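Local coordinates for protein alpha-fucosidase GH29 (Fusarium graminearum, PDB 4PSR) that hydrolyses alpha-L-fucosides as a GH29 alpha-L-fucosidase, probably removing alpha-1,6-linked fucose from glycoprotein glycans, at residues F524-L529 with S554-T559. Numbering follows the deposited sequence.
With NAG (2-acetamido-2-deoxy-beta-D-glucopyranose), chain C; NAG (2-acetamido-2-deoxy-beta-D-glucopyranose), chain B.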
ATOM      1  N   PHE A 524      -9.889 -12.418  15.637  1.00 14.30           N
ATOM      2  CA  PHE A 524      -9.775 -11.031  16.047  1.00 14.96           C
ATOM      3  C   PHE A 524      -9.010 -10.952  17.364  1.00 15.42           C
ATOM      4  O   PHE A 524      -9.522 -11.354  18.417  1.00 16.88           O
ATOM      5  CB  PHE A 524     -11.178 -10.427  16.145  1.00 14.13           C
ATOM      6  CG  PHE A 524     -11.978 -10.614  14.893  1.00 14.49           C
ATOM      7  CD1 PHE A 524     -11.721  -9.840  13.767  1.00 15.45           C
ATOM      8  CD2 PHE A 524     -12.933 -11.614  14.796  1.00 14.51           C
ATOM      9  CE1 PHE A 524     -12.422 -10.038  12.586  1.00 14.00           C
ATOM     10  CE2 PHE A 524     -13.640 -11.816  13.621  1.00 14.99           C
ATOM     11  CZ  PHE A 524     -13.390 -11.024  12.508  1.00 14.29           C
ATOM     12  N   ASP A 525      -7.759 -10.488  17.297  1.00 13.86           N
ATOM     13  CA  ASP A 525      -6.896 -10.446  18.473  1.00 13.42           C
ATOM     14  C   ASP A 525      -7.041  -9.134  19.233  1.00 15.07           C
ATOM     15  O   ASP A 525      -7.825  -8.262  18.854  1.00 15.08           O
ATOM     16  CB  ASP A 525      -5.436 -10.765  18.113  1.00 14.59           C
ATOM     17  CG  ASP A 525      -4.764  -9.734  17.239  1.00 16.01           C
ATOM     18  OD1 ASP A 525      -5.366  -8.709  16.877  1.00 15.20           O
ATOM     19  OD2 ASP A 525      -3.579  -9.963  16.877  1.00 21.03           O
ATOM     20  N   THR A 526      -6.305  -8.984  20.328  1.00 14.85           N
ATOM     21  CA  THR A 526      -6.409  -7.773  21.146  1.00 15.63           C
ATOM     22  C   THR A 526      -6.093  -6.528  20.327  1.00 13.20           C
ATOM     23  O   THR A 526      -6.740  -5.501  20.459  1.00 14.01           O
ATOM     24  CB  THR A 526      -5.446  -7.837  22.351  1.00 15.30           C
ATOM     25  OG1 THR A 526      -5.960  -8.744  23.338  1.00 17.73           O
ATOM     26  CG2 THR A 526      -5.238  -6.479  22.988  1.00 19.18           C
ATOM     27  N   VAL A 527      -5.092  -6.612  19.454  1.00 14.17           N
ATOM     28  CA  VAL A 527      -4.741  -5.465  18.625  1.00 14.99           C
ATOM     29  C   VAL A 527      -5.904  -5.091  17.704  1.00 13.18           C
ATOM     30  O   VAL A 527      -6.248  -3.916  17.584  1.00 12.99           O
ATOM     31  CB  VAL A 527      -3.494  -5.757  17.792  1.00 15.13           C
ATOM     32  CG1 VAL A 527      -3.247  -4.688  16.746  1.00 16.34           C
ATOM     33  CG2 VAL A 527      -2.258  -5.860  18.716  1.00 15.47           C
ATOM     34  N   PHE A 528      -6.531  -6.091  17.079  1.00 12.42           N
ATOM     35  CA  PHE A 528      -7.658  -5.828  16.193  1.00 13.21           C
ATOM     36  C   PHE A 528      -8.762  -5.116  16.954  1.00 14.08           C
ATOM     37  O   PHE A 528      -9.251  -4.084  16.516  1.00 13.41           O
ATOM     38  CB  PHE A 528      -8.188  -7.130  15.569  1.00 13.46           C
ATOM     39  CG  PHE A 528      -9.284  -6.902  14.554  1.00 14.15           C
ATOM     40  CD1 PHE A 528     -10.559  -6.530  14.963  1.00 13.99           C
ATOM     41  CD2 PHE A 528      -9.056  -7.103  13.190  1.00 12.34           C
ATOM     42  CE1 PHE A 528     -11.553  -6.311  14.030  1.00 14.89           C
ATOM     43  CE2 PHE A 528     -10.036  -6.871  12.266  1.00 12.63           C
ATOM     44  CZ  PHE A 528     -11.293  -6.493  12.686  1.00 13.75           C
ATOM     45  N   LEU A 529      -9.176  -5.674  18.076  1.00 13.85           N
ATOM     46  CA  LEU A 529     -10.357  -5.175  18.767  1.00 15.50           C
ATOM     47  C   LEU A 529     -10.082  -3.774  19.305  1.00 13.64           C
ATOM     48  O   LEU A 529     -10.938  -2.870  19.199  1.00 14.19           O
ATOM     49  CB  LEU A 529     -10.772  -6.172  19.860  1.00 14.12           C
ATOM     50  CG  LEU A 529     -11.290  -7.516  19.343  1.00 14.86           C
ATOM     51  CD1 LEU A 529     -11.183  -8.614  20.438  1.00 14.94           C
ATOM     52  CD2 LEU A 529     -12.703  -7.390  18.769  1.00 16.60           C
ATOM     53  N   SER A 554      -9.153 -15.918  26.687  1.00 19.42           N
ATOM     54  CA  SER A 554      -8.619 -14.961  27.658  1.00 19.32           C
ATOM     55  C   SER A 554      -7.345 -14.259  27.183  1.00 19.05           C
ATOM     56  O   SER A 554      -7.081 -13.118  27.547  1.00 21.20           O
ATOM     57  CB  SER A 554      -8.347 -15.644  29.007  1.00 23.52           C
ATOM     58  OG  SER A 554      -7.527 -16.790  28.869  1.00 26.45           O
ATOM     59  N   GLY A 555      -6.563 -14.947  26.362  1.00 16.78           N
ATOM     60  CA  GLY A 555      -5.281 -14.445  25.931  1.00 18.62           C
ATOM     61  C   GLY A 555      -5.382 -13.425  24.809  1.00 16.23           C
ATOM     62  O   GLY A 555      -6.432 -13.283  24.168  1.00 19.23           O
ATOM     63  N   PHE A 556      -4.260 -12.748  24.597  1.00 19.78           N
ATOM     64  CA  PHE A 556      -4.057 -11.673  23.610  1.00 22.25           C
ATOM     65  C   PHE A 556      -4.300 -12.187  22.181  1.00 17.26           C
ATOM     66  O   PHE A 556      -4.835 -11.456  21.328  1.00 18.11           O
ATOM     67  CB  PHE A 556      -2.597 -11.207  23.833  1.00 27.26           C
ATOM     68  CG  PHE A 556      -2.088 -10.105  22.925  1.00 40.65           C
ATOM     69  CD1 PHE A 556      -2.360  -8.764  23.184  1.00 57.35           C
ATOM     70  CD2 PHE A 556      -1.210 -10.409  21.891  1.00 50.85           C
ATOM     71  CE1 PHE A 556      -1.833  -7.745  22.358  1.00 25.75           C
ATOM     72  CE2 PHE A 556      -0.673  -9.406  21.076  1.00 50.31           C
ATOM     73  CZ  PHE A 556      -0.975  -8.077  21.316  1.00 29.59           C
ATOM     74  N   ARG A 557      -3.958 -13.446  21.930  1.00 16.10           N
ATOM     75  CA  ARG A 557      -3.952 -13.986  20.573  1.00 16.17           C
ATOM     76  C   ARG A 557      -4.277 -15.485  20.569  1.00 14.54           C
ATOM     77  O   ARG A 557      -3.415 -16.325  20.256  1.00 17.00           O
ATOM     78  CB  ARG A 557      -2.593 -13.681  19.936  1.00 20.29           C
ATOM     79  CG  ARG A 557      -2.582 -13.673  18.417  1.00 18.96           C
ATOM     80  CD  ARG A 557      -1.328 -12.987  17.875  1.00 17.81           C
ATOM     81  NE  ARG A 557      -1.440 -11.529  17.767  1.00 18.25           N
ATOM     82  CZ  ARG A 557      -0.446 -10.662  17.968  1.00 17.44           C
ATOM     83  NH1 ARG A 557       0.767 -11.070  18.335  1.00 17.67           N
ATOM     84  NH2 ARG A 557      -0.650  -9.362  17.822  1.00 21.28           N
ATOM     85  N   PHE A 558      -5.502 -15.816  20.977  1.00 14.09           N
ATOM     86  CA  PHE A 558      -6.061 -17.162  20.852  1.00 17.18           C
ATOM     87  C   PHE A 558      -5.364 -18.227  21.697  1.00 16.74           C
ATOM     88  O   PHE A 558      -5.207 -19.362  21.272  1.00 19.04           O
ATOM     89  CB  PHE A 558      -6.144 -17.561  19.367  1.00 17.99           C
ATOM     90  CG  PHE A 558      -6.497 -16.408  18.479  1.00 15.15           C
ATOM     91  CD1 PHE A 558      -7.763 -15.828  18.545  1.00 18.07           C
ATOM     92  CD2 PHE A 558      -5.539 -15.824  17.648  1.00 14.82           C
ATOM     93  CE1 PHE A 558      -8.099 -14.730  17.763  1.00 15.61           C
ATOM     94  CE2 PHE A 558      -5.862 -14.715  16.877  1.00 14.92           C
ATOM     95  CZ  PHE A 558      -7.147 -14.150  16.956  1.00 15.28           C
ATOM     96  N   THR A 559      -4.996 -17.832  22.913  1.00 18.82           N
ATOM     97  CA  THR A 559      -4.457 -18.731  23.943  1.00 19.35           C
ATOM     98  C   THR A 559      -5.291 -18.569  25.221  1.00 22.77           C
ATOM     99  O   THR A 559      -6.164 -17.703  25.303  1.00 22.05           O
ATOM    100  CB  THR A 559      -2.973 -18.417  24.251  1.00 20.29           C
ATOM    101  OG1 THR A 559      -2.861 -17.080  24.747  1.00 22.35           O
ATOM    102  CG2 THR A 559      -2.106 -18.567  23.002  1.00 18.69           C
TER
HETATM  103  C1  NAG C   2       1.042 -14.475  15.376  1.00 15.66           C
HETATM  104  C2  NAG C   2       1.327 -15.213  16.672  1.00 17.28           C
HETATM  105  C3  NAG C   2       0.976 -16.680  16.517  1.00 15.28           C
HETATM  106  C4  NAG C   2      -0.452 -16.835  16.020  1.00 15.84           C
HETATM  107  C5  NAG C   2      -0.641 -16.018  14.755  1.00 15.39           C
HETATM  108  C6  NAG C   2      -2.048 -16.065  14.220  1.00 16.01           C
HETATM  109  C7  NAG C   2       3.073 -14.287  18.119  1.00 19.18           C
HETATM  110  C8  NAG C   2       4.539 -14.243  18.420  1.00 25.12           C
HETATM  111  N2  NAG C   2       2.710 -15.061  17.089  1.00 18.24           N
HETATM  112  O3  NAG C   2       1.154 -17.342  17.766  1.00 19.36           O
HETATM  113  O4  NAG C   2      -0.679 -18.206  15.715  1.00 17.40           O
HETATM  114  O5  NAG C   2      -0.329 -14.642  15.029  1.00 14.98           O
HETATM  115  O6  NAG C   2      -2.963 -15.632  15.216  1.00 18.37           O
HETATM  116  O7  NAG C   2       2.257 -13.652  18.774  1.00 22.72           O
HETATM  117  C1  NAG B   1       1.705  -9.481  13.776  1.00 14.91           C
HETATM  118  C2  NAG B   1       0.601 -10.315  13.181  1.00 12.61           C
HETATM  119  C3  NAG B   1       0.233 -11.428  14.157  1.00 13.69           C
HETATM  120  C4  NAG B   1       1.475 -12.225  14.552  1.00 16.16           C
HETATM  121  C5  NAG B   1       2.587 -11.285  15.013  1.00 15.35           C
HETATM  122  C6  NAG B   1       3.897 -11.989  15.288  1.00 17.36           C
HETATM  123  C7  NAG B   1      -1.130  -9.512  11.637  1.00 15.82           C
HETATM  124  C8  NAG B   1      -2.290  -8.593  11.456  1.00 15.25           C
HETATM  125  N2  NAG B   1      -0.559  -9.501  12.845  1.00 13.76           N
HETATM  126  O3  NAG B   1      -0.722 -12.277  13.536  1.00 15.17           O
HETATM  127  O4  NAG B   1       1.194 -13.087  15.655  1.00 15.20           O
HETATM  128  O5  NAG B   1       2.844 -10.299  14.001  1.00 14.87           O
HETATM  129  O6  NAG B   1       4.436 -12.531  14.093  1.00 27.11           O
HETATM  130  O7  NAG B   1      -0.722 -10.224  10.726  1.00 15.56           O
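R557 grips the carboxylate of D525 side-on. NE and NH2 both donate to one oxygen, OD2. The bond from R557 NE to D525 OD2 is the straighter (2.8 Å, 159° at the hydrogen) and takes the anti lone pair. R557 NH2 reaches D525 OD2 from above the carboxylate plane, in a longer and more bent bond of 3.1 Å. The two planes are turned 43° apart, although OD2 lies close to the guanidinium plane.

The other oxygen serves the helix: D525 OD1 accepts from F528 N at 2.9 Å. With chi1 at 67°, the D525 carboxylate folds back over its own backbone and can do both jobs. The N-cap is thus also the salt-bridge partner.

Next to it, T526 N donates to F556 O (3.0 Å). The side chains of T526 and F556 cross at about a right angle, with T526 CB 3.3 Å from F556 CD1. T526 OG1 itself bonds to G578 O. V527 CG2 meets the far end of the same ring at CZ. On the other flank, F558 CZ abuts the backbone N of F524, which lies at the ring edge.

One face of the R557 guanidinium is covered over its centre by the chain B NAG, and F556 CE2 meets the opposite face toward the rim. R557 NH1 donates to O7, the acetamide oxygen of the chain C NAG, at 3.0 Å. The salt bridge probably steadies R557 for this contact. The arrangement is an N-capped helix start, with D525 as cap, tied by the salt bridge to the loop between strands 548-553 and 562-565. These strands, with 522-524 and 579-584, form an antiparallel sheet near the C-terminus, where the loop packs against an N-glycan of the protein itself.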